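Local coordinates for protein telomerase reverse transcriptase (Candida tropicalis MYA-3404, PDB 6ZD1) that probably extends chromosome ends as the catalytic reverse transcriptase of telomerase, copying a template within the enzyme's RNA component into telomeric repeats, at residues L476-F487 and K520-A531. Residues are numbered along the deposited sequence; the frame is centred on the assembly and turned at random.
Sequences LYSTMVSKEFKF and KISSNELQKYGA
Tyr529 OH donates a hydrogen bond of 2.6 Å to Glu484 OE2, which accepts through its anti lone pair, the one turned away from OE1. The two side chains reach toward each other from opposite directions, and the carboxylate meets the ring at its edge, the planes 78° apart. Lys483 CE lies near the same hydroxyl, also at the ring edge. Over one face of Tyr529 sits the selenomethionine Met480, whose CG makes a CH-pi contact 3.6 Å from the ring centroid. With CG anti to the backbone N (chi1 180°), the chain runs out across the ring, and the methyl CE lies on a face of Tyr477. Its SE stands obliquely to the Tyr529 ring and packs on Ala531 CB at 3.6 Å. Leu476 closes the row, CD1 at the ring edge and CD2 3.4 Å from Tyr529 O; it also packs on Leu352 of helix 349-359. Where helix 469-484 ends, Lys520 bends at chi4 (-89°) to set NZ over the centre of the Phe485 ring, a cation-pi contact whose closeness the model probably overstates. The end of helix 511-520 and the loop after it are thus joined to helix 469-484 and the residues just beyond by apolar packing round Tyr529 and a buried lysine over Phe485; nearby Lys520 and Lys528 would probably favour an ionised Glu484, with Glu525 partly opposing them.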
loop_
_atom_site.group_PDB
_atom_site.type_symbol
_atom_site.label_atom_id
_atom_site.label_comp_id
_atom_site.label_asym_id
_atom_site.label_seq_id
_atom_site.Cartn_x
_atom_site.Cartn_y
_atom_site.Cartn_z
ATOM N N LEU A 476 10.749 -18.614 5.765
ATOM C CA LEU A 476 11.954 -18.815 6.565
ATOM C C LEU A 476 11.667 -18.656 8.055
ATOM O O LEU A 476 12.071 -19.498 8.867
ATOM C CB LEU A 476 13.050 -17.841 6.116
ATOM C CG LEU A 476 14.387 -17.941 6.860
ATOM C CD1 LEU A 476 14.901 -19.371 6.867
ATOM C CD2 LEU A 476 15.433 -17.018 6.262
ATOM N N TYR A 477 10.959 -17.589 8.436
ATOM C CA TYR A 477 10.705 -17.358 9.856
ATOM C C TYR A 477 9.709 -18.363 10.429
ATOM O O TYR A 477 9.805 -18.720 11.609
ATOM C CB TYR A 477 10.224 -15.922 10.090
ATOM C CG TYR A 477 11.337 -14.888 10.160
ATOM C CD1 TYR A 477 12.650 -15.214 9.834
ATOM C CD2 TYR A 477 11.073 -13.587 10.570
ATOM C CE1 TYR A 477 13.664 -14.266 9.904
ATOM C CE2 TYR A 477 12.078 -12.636 10.642
ATOM C CZ TYR A 477 13.370 -12.979 10.308
ATOM O OH TYR A 477 14.366 -12.032 10.383
ATOM N N SER A 478 8.756 -18.840 9.624
ATOM C CA SER A 478 7.899 -19.927 10.092
ATOM C C SER A 478 8.713 -21.190 10.333
ATOM O O SER A 478 8.536 -21.868 11.352
ATOM C CB SER A 478 6.780 -20.202 9.087
ATOM O OG SER A 478 5.936 -19.072 8.931
ATOM N N THR A 479 9.607 -21.519 9.398
ATOM C CA THR A 479 10.511 -22.648 9.579
ATOM C C THR A 479 11.417 -22.441 10.784
ATOM O O THR A 479 11.657 -23.374 11.560
ATOM C CB THR A 479 11.344 -22.848 8.313
ATOM O OG1 THR A 479 10.474 -23.084 7.200
ATOM C CG2 THR A 479 12.291 -24.029 8.471
HETATM N N MSE A 480 11.942 -21.232 10.946
HETATM C CA MSE A 480 12.826 -20.913 12.057
HETATM C C MSE A 480 12.118 -21.065 13.398
HETATM O O MSE A 480 12.637 -21.708 14.308
HETATM C CB MSE A 480 13.361 -19.490 11.913
HETATM C CG MSE A 480 14.286 -19.063 13.038
HETATM SE SE MSE A 480 14.733 -17.166 12.975
HETATM C CE MSE A 480 12.947 -16.421 13.240
ATOM N N VAL A 481 10.922 -20.478 13.507
ATOM C CA VAL A 481 10.169 -20.552 14.757
ATOM C C VAL A 481 9.848 -22.001 15.099
ATOM O O VAL A 481 9.922 -22.411 16.265
ATOM C CB VAL A 481 8.894 -19.692 14.665
ATOM C CG1 VAL A 481 7.931 -20.037 15.787
ATOM C CG2 VAL A 481 9.248 -18.212 14.711
ATOM N N SER A 482 9.542 -22.812 14.083
ATOM C CA SER A 482 9.084 -24.176 14.326
ATOM C C SER A 482 10.220 -25.089 14.770
ATOM O O SER A 482 9.999 -25.998 15.577
ATOM C CB SER A 482 8.420 -24.732 13.067
ATOM O OG SER A 482 8.057 -26.092 13.230
ATOM N N LYS A 483 11.434 -24.864 14.270
ATOM C CA LYS A 483 12.562 -25.723 14.606
ATOM C C LYS A 483 13.317 -25.242 15.834
ATOM O O LYS A 483 13.940 -26.052 16.529
ATOM C CB LYS A 483 13.542 -25.813 13.431
ATOM C CG LYS A 483 12.953 -26.367 12.140
ATOM C CD LYS A 483 14.043 -26.609 11.096
ATOM C CE LYS A 483 14.820 -25.336 10.786
ATOM N NZ LYS A 483 15.879 -25.554 9.759
ATOM N N GLU A 484 13.272 -23.943 16.117
ATOM C CA GLU A 484 14.092 -23.364 17.169
ATOM C C GLU A 484 13.389 -23.295 18.520
ATOM O O GLU A 484 14.064 -23.344 19.552
ATOM C CB GLU A 484 14.559 -21.968 16.743
ATOM C CG GLU A 484 15.617 -21.967 15.642
ATOM C CD GLU A 484 16.942 -22.560 16.092
ATOM O OE1 GLU A 484 17.223 -22.545 17.310
ATOM O OE2 GLU A 484 17.704 -23.040 15.225
ATOM N N PHE A 485 12.061 -23.267 18.549
ATOM C CA PHE A 485 11.300 -23.062 19.778
ATOM C C PHE A 485 10.519 -24.314 20.155
ATOM O O PHE A 485 9.366 -24.242 20.587
ATOM C CB PHE A 485 10.350 -21.875 19.646
ATOM C CG PHE A 485 11.038 -20.542 19.640
ATOM C CD1 PHE A 485 11.377 -19.918 20.829
ATOM C CD2 PHE A 485 11.337 -19.907 18.447
ATOM C CE1 PHE A 485 12.009 -18.687 20.827
ATOM C CE2 PHE A 485 11.966 -18.677 18.436
ATOM C CZ PHE A 485 12.303 -18.065 19.628
ATOM N N LYS A 486 11.154 -25.479 19.982
ATOM C CA LYS A 486 10.474 -26.754 20.195
ATOM C C LYS A 486 9.881 -26.864 21.593
ATOM O O LYS A 486 8.808 -27.454 21.764
ATOM C CB LYS A 486 11.442 -27.911 19.945
ATOM C CG LYS A 486 11.932 -28.012 18.511
ATOM C CD LYS A 486 12.982 -29.105 18.354
ATOM C CE LYS A 486 13.456 -29.206 16.910
ATOM N NZ LYS A 486 14.556 -30.194 16.749
ATOM N N PHE A 487 10.529 -26.276 22.598
ATOM C CA PHE A 487 10.044 -26.422 23.964
ATOM C C PHE A 487 8.934 -25.421 24.249
ATOM O O PHE A 487 8.985 -24.690 25.243
ATOM C CB PHE A 487 11.194 -26.217 24.957
ATOM C CG PHE A 487 12.031 -24.988 24.669
ATOM C CD1 PHE A 487 11.698 -23.753 25.208
ATOM C CD2 PHE A 487 13.153 -25.074 23.860
ATOM C CE1 PHE A 487 12.457 -22.631 24.936
ATOM C CE2 PHE A 487 13.919 -23.953 23.590
ATOM C CZ PHE A 487 13.569 -22.731 24.130
ATOM N N LYS A 520 17.482 -17.744 24.610
ATOM C CA LYS A 520 17.664 -18.111 23.219
ATOM C C LYS A 520 17.699 -16.893 22.304
ATOM O O LYS A 520 18.411 -16.906 21.296
ATOM C CB LYS A 520 16.566 -19.075 22.791
ATOM C CG LYS A 520 16.757 -19.544 21.392
ATOM C CD LYS A 520 16.085 -20.852 21.155
ATOM C CE LYS A 520 15.751 -20.932 19.705
ATOM N NZ LYS A 520 14.405 -20.349 19.458
ATOM N N ILE A 521 16.967 -15.826 22.644
ATOM C CA ILE A 521 17.019 -14.605 21.840
ATOM C C ILE A 521 18.215 -13.739 22.193
ATOM O O ILE A 521 18.382 -12.662 21.607
ATOM C CB ILE A 521 15.731 -13.766 21.979
ATOM C CG1 ILE A 521 15.621 -13.147 23.371
ATOM C CG2 ILE A 521 14.503 -14.613 21.691
ATOM C CD1 ILE A 521 14.321 -12.385 23.585
ATOM N N SER A 522 19.052 -14.174 23.137
ATOM C CA SER A 522 20.298 -13.497 23.458
ATOM C C SER A 522 21.525 -14.254 22.972
ATOM O O SER A 522 22.633 -13.706 23.027
ATOM C CB SER A 522 20.408 -13.270 24.971
ATOM O OG SER A 522 19.304 -12.525 25.450
ATOM N N SER A 523 21.362 -15.494 22.522
ATOM C CA SER A 523 22.450 -16.253 21.923
ATOM C C SER A 523 22.576 -15.855 20.453
ATOM O O SER A 523 21.910 -14.934 19.975
ATOM C CB SER A 523 22.205 -17.750 22.092
ATOM O OG SER A 523 21.019 -18.150 21.420
ATOM N N ASN A 524 23.430 -16.555 19.709
ATOM C CA ASN A 524 23.580 -16.313 18.282
ATOM C C ASN A 524 22.900 -17.393 17.455
ATOM O O ASN A 524 23.162 -17.510 16.253
ATOM C CB ASN A 524 25.059 -16.210 17.911
ATOM C CG ASN A 524 25.835 -17.466 18.254
ATOM O OD1 ASN A 524 25.406 -18.269 19.083
ATOM N ND2 ASN A 524 26.992 -17.637 17.623
ATOM N N GLU A 525 22.007 -18.169 18.073
ATOM C CA GLU A 525 21.438 -19.324 17.399
ATOM C C GLU A 525 20.431 -18.932 16.335
ATOM O O GLU A 525 20.099 -19.760 15.482
ATOM C CB GLU A 525 20.768 -20.253 18.412
ATOM C CG GLU A 525 21.732 -21.057 19.251
ATOM C CD GLU A 525 21.016 -21.989 20.203
ATOM O OE1 GLU A 525 19.876 -21.669 20.603
ATOM O OE2 GLU A 525 21.587 -23.045 20.541
ATOM N N LEU A 526 19.935 -17.704 16.365
ATOM C CA LEU A 526 19.027 -17.252 15.325
ATOM C C LEU A 526 19.744 -16.548 14.181
ATOM O O LEU A 526 19.126 -16.305 13.140
ATOM C CB LEU A 526 17.962 -16.326 15.920
ATOM C CG LEU A 526 17.077 -16.973 16.988
ATOM C CD1 LEU A 526 15.974 -16.022 17.438
ATOM C CD2 LEU A 526 16.491 -18.278 16.476
ATOM N N GLN A 527 21.036 -16.250 14.333
ATOM C CA GLN A 527 21.766 -15.593 13.258
ATOM C C GLN A 527 21.999 -16.523 12.078
ATOM O O GLN A 527 22.253 -16.042 10.970
ATOM C CB GLN A 527 23.099 -15.059 13.781
ATOM C CG GLN A 527 22.961 -14.228 15.045
ATOM C CD GLN A 527 24.289 -13.704 15.551
ATOM O OE1 GLN A 527 25.316 -13.840 14.889
ATOM N NE2 GLN A 527 24.274 -13.101 16.735
ATOM N N LYS A 528 21.902 -17.838 12.292
ATOM C CA LYS A 528 22.038 -18.794 11.197
ATOM C C LYS A 528 21.029 -18.510 10.095
ATOM O O LYS A 528 21.328 -18.681 8.907
ATOM C CB LYS A 528 21.855 -20.217 11.722
ATOM C CG LYS A 528 22.890 -20.639 12.742
ATOM C CD LYS A 528 22.542 -21.988 13.338
ATOM C CE LYS A 528 22.427 -21.895 14.848
ATOM N NZ LYS A 528 21.968 -23.173 15.453
ATOM N N TYR A 529 19.828 -18.080 10.471
ATOM C CA TYR A 529 18.763 -17.779 9.530
ATOM C C TYR A 529 18.832 -16.353 9.002
ATOM O O TYR A 529 18.069 -16.004 8.094
ATOM C CB TYR A 529 17.403 -18.009 10.204
ATOM C CG TYR A 529 17.272 -19.358 10.889
ATOM C CD1 TYR A 529 17.700 -19.544 12.201
ATOM C CD2 TYR A 529 16.716 -20.445 10.223
ATOM C CE1 TYR A 529 17.581 -20.778 12.825
ATOM C CE2 TYR A 529 16.593 -21.678 10.839
ATOM C CZ TYR A 529 17.025 -21.840 12.137
ATOM O OH TYR A 529 16.901 -23.069 12.748
ATOM N N GLY A 530 19.758 -15.542 9.504
ATOM C CA GLY A 530 19.749 -14.127 9.212
ATOM C C GLY A 530 18.903 -13.285 10.139
ATOM O O GLY A 530 18.693 -12.099 9.853
ATOM N N ALA A 531 18.381 -13.862 11.217
ATOM C CA ALA A 531 17.616 -13.116 12.206
ATOM C C ALA A 531 18.556 -12.569 13.274
ATOM O O ALA A 531 19.266 -13.337 13.933
ATOM C CB ALA A 531 16.546 -14.004 12.836
#